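Local atomic coordinates of hypothetical protein SpyM3_0169 (Streptococcus pyogenes, PDB entry 1PG6), a protein that is of unknown function but belongs to the AIM24 family of the cupin clan and binds calcium ions. Residues Q112-D117 against V184-E189; G118-L123 against G156-N161. All blocks are in the same frame, centred on the assembly; numbering follows the deposited sequence.

Contact 1 of 2, residues Q112-D117 against V184-E189; sequences QYRLND and VAWSRE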
ATOM      1  N   GLN A 112      10.521   9.756  -0.847  1.00 18.98           N
ATOM      2  CA  GLN A 112       9.778   8.806  -0.037  1.00 18.29           C
ATOM      3  C   GLN A 112       8.319   9.007  -0.384  1.00 15.01           C
ATOM      4  O   GLN A 112       7.961   9.998  -1.022  1.00 17.45           O
ATOM      5  CB  GLN A 112       9.993   9.052   1.458  1.00 18.08           C
ATOM      6  CG  GLN A 112      11.424   8.832   1.943  1.00 18.99           C
ATOM      7  CD  GLN A 112      11.931   7.422   1.692  1.00 19.51           C
ATOM      8  OE1 GLN A 112      11.177   6.453   1.761  1.00 17.00           O
ATOM      9  NE2 GLN A 112      13.225   7.301   1.419  1.00 18.86           N
ATOM     10  N   TYR A 113       7.471   8.078   0.041  1.00 16.15           N
ATOM     11  CA  TYR A 113       6.054   8.164  -0.275  1.00 14.09           C
ATOM     12  C   TYR A 113       5.133   7.765   0.862  1.00 14.52           C
ATOM     13  O   TYR A 113       5.544   7.102   1.814  1.00 15.46           O
ATOM     14  CB  TYR A 113       5.733   7.264  -1.474  1.00 15.14           C
ATOM     15  CG  TYR A 113       6.523   7.576  -2.726  1.00 16.03           C
ATOM     16  CD1 TYR A 113       7.816   7.075  -2.908  1.00 14.68           C
ATOM     17  CD2 TYR A 113       5.998   8.419  -3.704  1.00 14.72           C
ATOM     18  CE1 TYR A 113       8.569   7.414  -4.031  1.00 15.19           C
ATOM     19  CE2 TYR A 113       6.742   8.767  -4.827  1.00 15.28           C
ATOM     20  CZ  TYR A 113       8.021   8.268  -4.985  1.00 14.98           C
ATOM     21  OH  TYR A 113       8.762   8.651  -6.076  1.00 15.86           O
ATOM     22  N   ARG A 114       3.878   8.184   0.737  1.00 13.11           N
ATOM     23  CA  ARG A 114       2.831   7.838   1.678  1.00 14.15           C
ATOM     24  C   ARG A 114       1.844   7.051   0.811  1.00 15.32           C
ATOM     25  O   ARG A 114       1.723   7.311  -0.392  1.00 14.82           O
ATOM     26  CB  ARG A 114       2.157   9.090   2.252  1.00 16.49           C
ATOM     27  CG  ARG A 114       3.102  10.028   3.006  1.00 18.15           C
ATOM     28  CD  ARG A 114       2.319  11.099   3.757  1.00 18.64           C
ATOM     29  NE  ARG A 114       3.138  12.254   4.150  1.00 20.57           N
ATOM     30  CZ  ARG A 114       3.932  12.297   5.217  1.00 23.40           C
ATOM     31  NH1 ARG A 114       4.031  11.250   6.026  1.00 18.99           N
ATOM     32  NH2 ARG A 114       4.622  13.397   5.480  1.00 22.52           N
ATOM     33  N   LEU A 115       1.168   6.077   1.406  1.00 16.06           N
ATOM     34  CA  LEU A 115       0.214   5.259   0.667  1.00 17.55           C
ATOM     35  C   LEU A 115      -1.041   4.993   1.464  1.00 16.89           C
ATOM     36  O   LEU A 115      -1.004   4.871   2.688  1.00 16.45           O
ATOM     37  CB  LEU A 115       0.815   3.898   0.310  1.00 19.81           C
ATOM     38  CG  LEU A 115       2.233   3.792  -0.242  1.00 21.78           C
ATOM     39  CD1 LEU A 115       3.229   3.925   0.893  1.00 19.64           C
ATOM     40  CD2 LEU A 115       2.399   2.435  -0.920  1.00 22.54           C
ATOM     41  N   ASN A 116      -2.154   4.893   0.752  1.00 16.00           N
ATOM     42  CA  ASN A 116      -3.437   4.591   1.366  1.00 17.87           C
ATOM     43  C   ASN A 116      -3.535   3.103   1.635  1.00 20.82           C
ATOM     44  O   ASN A 116      -2.760   2.316   1.094  1.00 18.04           O
ATOM     45  CB  ASN A 116      -4.573   4.982   0.429  1.00 16.74           C
ATOM     46  CG  ASN A 116      -5.046   6.385   0.654  1.00 16.78           C
ATOM     47  OD1 ASN A 116      -5.283   7.137  -0.295  1.00 15.68           O
ATOM     48  ND2 ASN A 116      -5.194   6.756   1.916  1.00 13.77           N
ATOM     49  N   ASP A 117      -4.509   2.731   2.463  1.00 23.08           N
ATOM     50  CA  ASP A 117      -4.757   1.337   2.794  1.00 25.74           C
ATOM     51  C   ASP A 117      -5.092   0.561   1.537  1.00 23.95           C
ATOM     52  O   ASP A 117      -5.930   0.981   0.728  1.00 25.12           O
ATOM     53  CB  ASP A 117      -5.931   1.187   3.766  1.00 28.09           C
ATOM     54  CG  ASP A 117      -5.533   1.407   5.206  1.00 33.55           C
ATOM     55  OD1 ASP A 117      -4.472   0.888   5.620  1.00 35.01           O
ATOM     56  OD2 ASP A 117      -6.298   2.084   5.930  1.00 35.12           O
ATOM     57  N   VAL A 184      -3.615   6.391  -4.744  1.00  9.14           N
ATOM     58  CA  VAL A 184      -2.780   5.224  -4.478  1.00  9.38           C
ATOM     59  C   VAL A 184      -1.619   5.551  -3.537  1.00 10.44           C
ATOM     60  O   VAL A 184      -1.505   4.992  -2.443  1.00  9.89           O
ATOM     61  CB  VAL A 184      -2.190   4.650  -5.791  1.00  9.37           C
ATOM     62  CG1 VAL A 184      -1.286   3.457  -5.487  1.00 10.49           C
ATOM     63  CG2 VAL A 184      -3.319   4.235  -6.727  1.00  9.18           C
ATOM     64  N   ALA A 185      -0.759   6.463  -3.977  1.00 11.18           N
ATOM     65  CA  ALA A 185       0.412   6.852  -3.204  1.00 11.24           C
ATOM     66  C   ALA A 185       0.849   8.241  -3.643  1.00 11.48           C
ATOM     67  O   ALA A 185       0.516   8.683  -4.741  1.00 11.47           O
ATOM     68  CB  ALA A 185       1.539   5.847  -3.447  1.00  9.52           C
ATOM     69  N   TRP A 186       1.592   8.939  -2.791  1.00 12.20           N
ATOM     70  CA  TRP A 186       2.038  10.278  -3.152  1.00 12.02           C
ATOM     71  C   TRP A 186       3.325  10.660  -2.434  1.00 13.90           C
ATOM     72  O   TRP A 186       3.679  10.063  -1.420  1.00 14.40           O
ATOM     73  CB  TRP A 186       0.921  11.291  -2.861  1.00 13.02           C
ATOM     74  CG  TRP A 186       0.580  11.445  -1.402  1.00 14.25           C
ATOM     75  CD1 TRP A 186       1.071  12.392  -0.546  1.00 14.86           C
ATOM     76  CD2 TRP A 186      -0.327  10.642  -0.634  1.00 13.77           C
ATOM     77  NE1 TRP A 186       0.524  12.232   0.704  1.00 14.20           N
ATOM     78  CE2 TRP A 186      -0.332  11.165   0.681  1.00 15.67           C
ATOM     79  CE3 TRP A 186      -1.133   9.532  -0.926  1.00 13.41           C
ATOM     80  CZ2 TRP A 186      -1.117  10.613   1.704  1.00 14.02           C
ATOM     81  CZ3 TRP A 186      -1.913   8.985   0.094  1.00 13.97           C
ATOM     82  CH2 TRP A 186      -1.898   9.529   1.394  1.00 14.74           C
ATOM     83  N   SER A 187       4.030  11.644  -2.979  1.00 14.68           N
ATOM     84  CA  SER A 187       5.295  12.097  -2.401  1.00 14.73           C
ATOM     85  C   SER A 187       5.154  12.538  -0.952  1.00 15.83           C
ATOM     86  O   SER A 187       4.226  13.265  -0.596  1.00 15.01           O
ATOM     87  CB  SER A 187       5.863  13.246  -3.229  1.00 13.96           C
ATOM     88  OG  SER A 187       6.225  12.812  -4.532  1.00 15.99           O
ATOM     89  N   ARG A 188       6.086  12.099  -0.115  1.00 16.41           N
ATOM     90  CA  ARG A 188       6.055  12.451   1.299  1.00 18.31           C
ATOM     91  C   ARG A 188       6.302  13.947   1.462  1.00 19.35           C
ATOM     92  O   ARG A 188       5.847  14.562   2.425  1.00 17.56           O
ATOM     93  CB  ARG A 188       7.120  11.667   2.059  1.00 21.06           C
ATOM     94  CG  ARG A 188       7.012  11.819   3.561  1.00 24.61           C
ATOM     95  CD  ARG A 188       8.146  11.109   4.245  1.00 27.88           C
ATOM     96  NE  ARG A 188       9.423  11.739   3.944  1.00 30.45           N
ATOM     97  CZ  ARG A 188      10.594  11.280   4.368  1.00 32.64           C
ATOM     98  NH1 ARG A 188      10.648  10.184   5.114  1.00 31.86           N
ATOM     99  NH2 ARG A 188      11.710  11.919   4.044  1.00 32.91           N
ATOM    100  N   GLU A 189       7.020  14.514   0.500  1.00 20.56           N
ATOM    101  CA  GLU A 189       7.362  15.928   0.485  1.00 22.77           C
ATOM    102  C   GLU A 189       6.140  16.850   0.312  1.00 22.29           C
ATOM    103  O   GLU A 189       6.192  18.042   0.631  1.00 21.64           O
ATOM    104  CB  GLU A 189       8.391  16.160  -0.628  1.00 24.63           C
ATOM    105  CG  GLU A 189       8.088  15.347  -1.905  1.00 26.59           C
ATOM    106  CD  GLU A 189       9.116  14.256  -2.229  1.00 28.13           C
ATOM    107  OE1 GLU A 189       9.334  13.315  -1.409  1.00 18.01           O
ATOM    108  OE2 GLU A 189       9.707  14.329  -3.340  1.00 28.14           O
TER
HETATM  109  O   HOH W   1       8.514  11.501  -3.672  1.00 20.06           O
HETATM  110  O   HOH W   2       2.750  13.743   1.780  1.00 16.66           O
HETATM  111  O   HOH W   3       3.536  15.956   4.643  1.00 30.70           O

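Contact 2 of 2, residues G118-L123 against G156-N161; sequences GAFLAL and GTLLAN. With CA (calcium ion), chain B.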
ATOM      1  N   GLY A 118      -4.437  -0.579   1.389  1.00 21.26           N
ATOM      2  CA  GLY A 118      -4.676  -1.428   0.243  1.00 18.86           C
ATOM      3  C   GLY A 118      -3.733  -1.158  -0.906  1.00 16.87           C
ATOM      4  O   GLY A 118      -3.636  -1.972  -1.814  1.00 17.17           O
ATOM      5  N   ALA A 119      -3.029  -0.030  -0.881  1.00 12.01           N
ATOM      6  CA  ALA A 119      -2.115   0.283  -1.980  1.00 12.18           C
ATOM      7  C   ALA A 119      -0.742  -0.374  -1.844  1.00 11.92           C
ATOM      8  O   ALA A 119       0.018  -0.444  -2.812  1.00 12.55           O
ATOM      9  CB  ALA A 119      -1.948   1.799  -2.119  1.00 12.37           C
ATOM     10  N   PHE A 120      -0.417  -0.842  -0.646  1.00 11.35           N
ATOM     11  CA  PHE A 120       0.874  -1.474  -0.414  1.00 11.43           C
ATOM     12  C   PHE A 120       0.948  -2.900  -0.931  1.00 10.10           C
ATOM     13  O   PHE A 120       0.036  -3.703  -0.714  1.00 13.21           O
ATOM     14  CB  PHE A 120       1.205  -1.496   1.081  1.00 12.12           C
ATOM     15  CG  PHE A 120       2.481  -2.223   1.407  1.00 13.21           C
ATOM     16  CD1 PHE A 120       3.714  -1.665   1.083  1.00 16.31           C
ATOM     17  CD2 PHE A 120       2.452  -3.471   2.023  1.00 16.50           C
ATOM     18  CE1 PHE A 120       4.897  -2.335   1.366  1.00 15.31           C
ATOM     19  CE2 PHE A 120       3.632  -4.150   2.310  1.00 17.19           C
ATOM     20  CZ  PHE A 120       4.857  -3.581   1.980  1.00 16.89           C
ATOM     21  N   LEU A 121       2.042  -3.214  -1.619  1.00 10.96           N
ATOM     22  CA  LEU A 121       2.256  -4.571  -2.117  1.00 10.14           C
ATOM     23  C   LEU A 121       3.549  -5.160  -1.566  1.00 10.77           C
ATOM     24  O   LEU A 121       3.554  -6.279  -1.051  1.00 12.73           O
ATOM     25  CB  LEU A 121       2.289  -4.609  -3.652  1.00 10.10           C
ATOM     26  CG  LEU A 121       2.646  -5.985  -4.224  1.00 11.35           C
ATOM     27  CD1 LEU A 121       1.696  -7.037  -3.677  1.00 12.30           C
ATOM     28  CD2 LEU A 121       2.581  -5.955  -5.752  1.00 11.20           C
ATOM     29  N   ALA A 122       4.643  -4.411  -1.671  1.00 10.92           N
ATOM     30  CA  ALA A 122       5.929  -4.903  -1.184  1.00 11.64           C
ATOM     31  C   ALA A 122       6.922  -3.791  -0.885  1.00 11.82           C
ATOM     32  O   ALA A 122       6.816  -2.672  -1.394  1.00 11.03           O
ATOM     33  CB  ALA A 122       6.533  -5.878  -2.190  1.00 13.14           C
ATOM     34  N   LEU A 123       7.910  -4.119  -0.061  1.00 12.61           N
ATOM     35  CA  LEU A 123       8.922  -3.151   0.324  1.00 13.83           C
ATOM     36  C   LEU A 123      10.218  -3.857   0.683  1.00 15.48           C
ATOM     37  O   LEU A 123      10.209  -4.857   1.396  1.00 16.02           O
ATOM     38  CB  LEU A 123       8.429  -2.346   1.528  1.00 14.20           C
ATOM     39  CG  LEU A 123       9.372  -1.276   2.089  1.00 14.46           C
ATOM     40  CD1 LEU A 123       9.525  -0.138   1.088  1.00 13.90           C
ATOM     41  CD2 LEU A 123       8.804  -0.746   3.402  1.00 16.16           C
ATOM     42  N   GLY A 156      15.765   1.542  -0.903  1.00 20.35           N
ATOM     43  CA  GLY A 156      15.154   0.328  -1.407  1.00 19.14           C
ATOM     44  C   GLY A 156      14.052   0.615  -2.398  1.00 17.38           C
ATOM     45  O   GLY A 156      13.899   1.740  -2.879  1.00 18.08           O
ATOM     46  N   THR A 157      13.278  -0.413  -2.711  1.00 16.21           N
ATOM     47  CA  THR A 157      12.181  -0.259  -3.653  1.00 15.81           C
ATOM     48  C   THR A 157      10.842  -0.514  -2.983  1.00 13.70           C
ATOM     49  O   THR A 157      10.712  -1.421  -2.168  1.00 13.94           O
ATOM     50  CB  THR A 157      12.303  -1.246  -4.823  1.00 17.82           C
ATOM     51  OG1 THR A 157      13.534  -1.018  -5.516  1.00 19.48           O
ATOM     52  CG2 THR A 157      11.136  -1.065  -5.786  1.00 18.70           C
ATOM     53  N   LEU A 158       9.854   0.300  -3.337  1.00 12.88           N
ATOM     54  CA  LEU A 158       8.501   0.161  -2.825  1.00 11.27           C
ATOM     55  C   LEU A 158       7.638  -0.256  -4.009  1.00 11.63           C
ATOM     56  O   LEU A 158       7.759   0.312  -5.094  1.00 11.05           O
ATOM     57  CB  LEU A 158       7.978   1.496  -2.285  1.00 13.33           C
ATOM     58  CG  LEU A 158       6.448   1.612  -2.164  1.00 15.08           C
ATOM     59  CD1 LEU A 158       5.956   0.773  -0.984  1.00 14.74           C
ATOM     60  CD2 LEU A 158       6.052   3.073  -1.965  1.00 14.92           C
ATOM     61  N   LEU A 159       6.796  -1.262  -3.815  1.00 11.19           N
ATOM     62  CA  LEU A 159       5.886  -1.687  -4.874  1.00 10.85           C
ATOM     63  C   LEU A 159       4.479  -1.335  -4.395  1.00 11.24           C
ATOM     64  O   LEU A 159       4.044  -1.802  -3.342  1.00 11.68           O
ATOM     65  CB  LEU A 159       5.980  -3.200  -5.127  1.00 10.25           C
ATOM     66  CG  LEU A 159       7.307  -3.762  -5.645  1.00 10.49           C
ATOM     67  CD1 LEU A 159       7.162  -5.256  -5.943  1.00 11.36           C
ATOM     68  CD2 LEU A 159       7.725  -3.022  -6.907  1.00 10.20           C
ATOM     69  N   ALA A 160       3.783  -0.491  -5.154  1.00 10.35           N
ATOM     70  CA  ALA A 160       2.422  -0.092  -4.822  1.00 10.61           C
ATOM     71  C   ALA A 160       1.506  -0.711  -5.874  1.00 10.65           C
ATOM     72  O   ALA A 160       1.934  -0.958  -7.000  1.00 10.95           O
ATOM     73  CB  ALA A 160       2.293   1.428  -4.836  1.00 10.41           C
ATOM     74  N   ASN A 161       0.256  -0.971  -5.508  1.00 10.55           N
ATOM     75  CA  ASN A 161      -0.689  -1.588  -6.442  1.00 10.68           C
ATOM     76  C   ASN A 161      -1.984  -0.783  -6.492  1.00  9.98           C
ATOM     77  O   ASN A 161      -2.377  -0.171  -5.508  1.00 10.25           O
ATOM     78  CB  ASN A 161      -0.995  -3.013  -5.982  1.00 14.68           C
ATOM     79  CG  ASN A 161      -1.970  -3.038  -4.827  1.00 16.46           C
ATOM     80  OD1 ASN A 161      -3.181  -3.053  -5.036  1.00 23.81           O
ATOM     81  ND2 ASN A 161      -1.456  -3.005  -3.611  1.00 18.95           N
TER
HETATM   82 CA    CA B 237      -4.177  -4.088  -7.293  1.00 31.32          CA
HETATM   83  O   HOH W   4      -2.655  -4.594  -9.206  1.00 15.73           O

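Contact 1 of 2, residues Q112-D117 against V184-E189
With chi1 at 66°, Trp186 holds its ring carbon CG between backbone N and carbonyl carbon, while Arg114, chi1 -60°, sets CG beside its own N; these two choices lay the arginine chain across the indole. Both belong to an antiparallel strand pair, 113-116 with 184-187, inside a six-stranded sheet of this cupin-clan protein. Arg114 and Trp186 form a hydrogen-bonded pair: Arg114 N gives to Trp186 O at 2.9 Å, and Trp186 N returns a bond to Arg114 O. On the same face of the sheet, Arg114 CB makes a CH-pi contact over the six-membered ring, 3.9 Å from its centroid. Phe214 and Tyr192 each meet the indole edge-to-face.

Beyond the ring, Arg114 runs extended to a guanidinium whose face receives Arg188 CG, 3.4 Å from Arg114 NH2. Thr151 OG1 is hydrogen-bonded to Arg114 NH1, and a water in the guanidinium plane accepts from Arg114 NE and, weakly, from Trp186 NE1. Arg188 in turn sets a guanidinium face on Gln112 CG, which stands over its centre; the Gln112 amide, turned out of that plane, hydrogen-bonds to Thr152 OG1 and to the carbonyls of Gly154 and Gly109.

On the opposite face Leu115 CG packs on Ala185 CB at 3.9 Å. Val184 and Ala185 both face Tyr221 of the next strand in a classic beta bulge. At the other end of the pairing, Gln112 O accepts from Arg188 N at 3.0 Å, the donor lying 45° out of the carbonyl plane, and also from a water that is hydrogen-bonded to Ser187 OG, which also bonds to Glu219 N.

Contact 2 of 2, residues G118-L123 against G156-N161
A classic beta bulge breaks the antiparallel pairing of 120-123 with 156-161: Leu121 and Ala122 both face Leu159, whose single carbonyl oxygen accepts from two successive amides. Leu121 N lies 3.0 Å from Leu159 O and Ala122 N 3.2 Å from it, the second bond being the straighter at 164°. Leu159 N completes the pair with an almost linear bond to Ala122 O, 2.8 Å long. The extra residue shifts the register by one, and Leu121 turns its CB toward the partner strand, 3.3 Å from Leu159 O.

Beside the bulge, apolar side chains sort onto two faces. Phe120, Leu123, Leu158 and Ala160 share one of them, where Leu158 CD1 lies at the edge of the Phe120 ring, 3.9 Å from Phe120 CD1. On the other, Ala122 CB rests against Leu159 CD1.

At the strand end Asn161 joins sheet to metal. Its backbone N bonds to Ala119 O, and chi1 of 78° swings the amide across to the 118-119 turn, so that ND2 gives a hydrogen bond to Gly118 O at 3.0 Å. That bond fixes the amide's rotation and leaves OD1 directed at the calcium ion, 2.7 Å away, where Thr99, Ser162 and a water also bind.

Both strands are interior to a six-stranded sheet: strand 35-39 flanks 120-124 through Tyr37 and Gln39, strand 103-108 lines the far side of 156-161, and Met150 and Thr152 of strand 148-153 pack against Phe120 and Leu158.

Contacts 1 and 2 join successive strands, 113-116 and 120-124, to partners in two six-stranded antiparallel sheets of the same connectivity. The sheets meet through apolar side chains, Leu115 CD2 lying 3.9 Å from Leu158 CD2 and packing on Ala160, while Val184 O packs on Ala119 CB and Val184 CG1 on the backbone O of Asn161. Both contacts are largely buried, yet contact 2 lies nearer the centre of the chain and is mostly apolar, with its polar chemistry gathered at the calcium end. Contact 1 carries partly exposed arginines and bridging waters, with Arg114 on the face of Trp186. Each has a classic bulge, within the pairing of contact 2 but toward the next strand in contact 1.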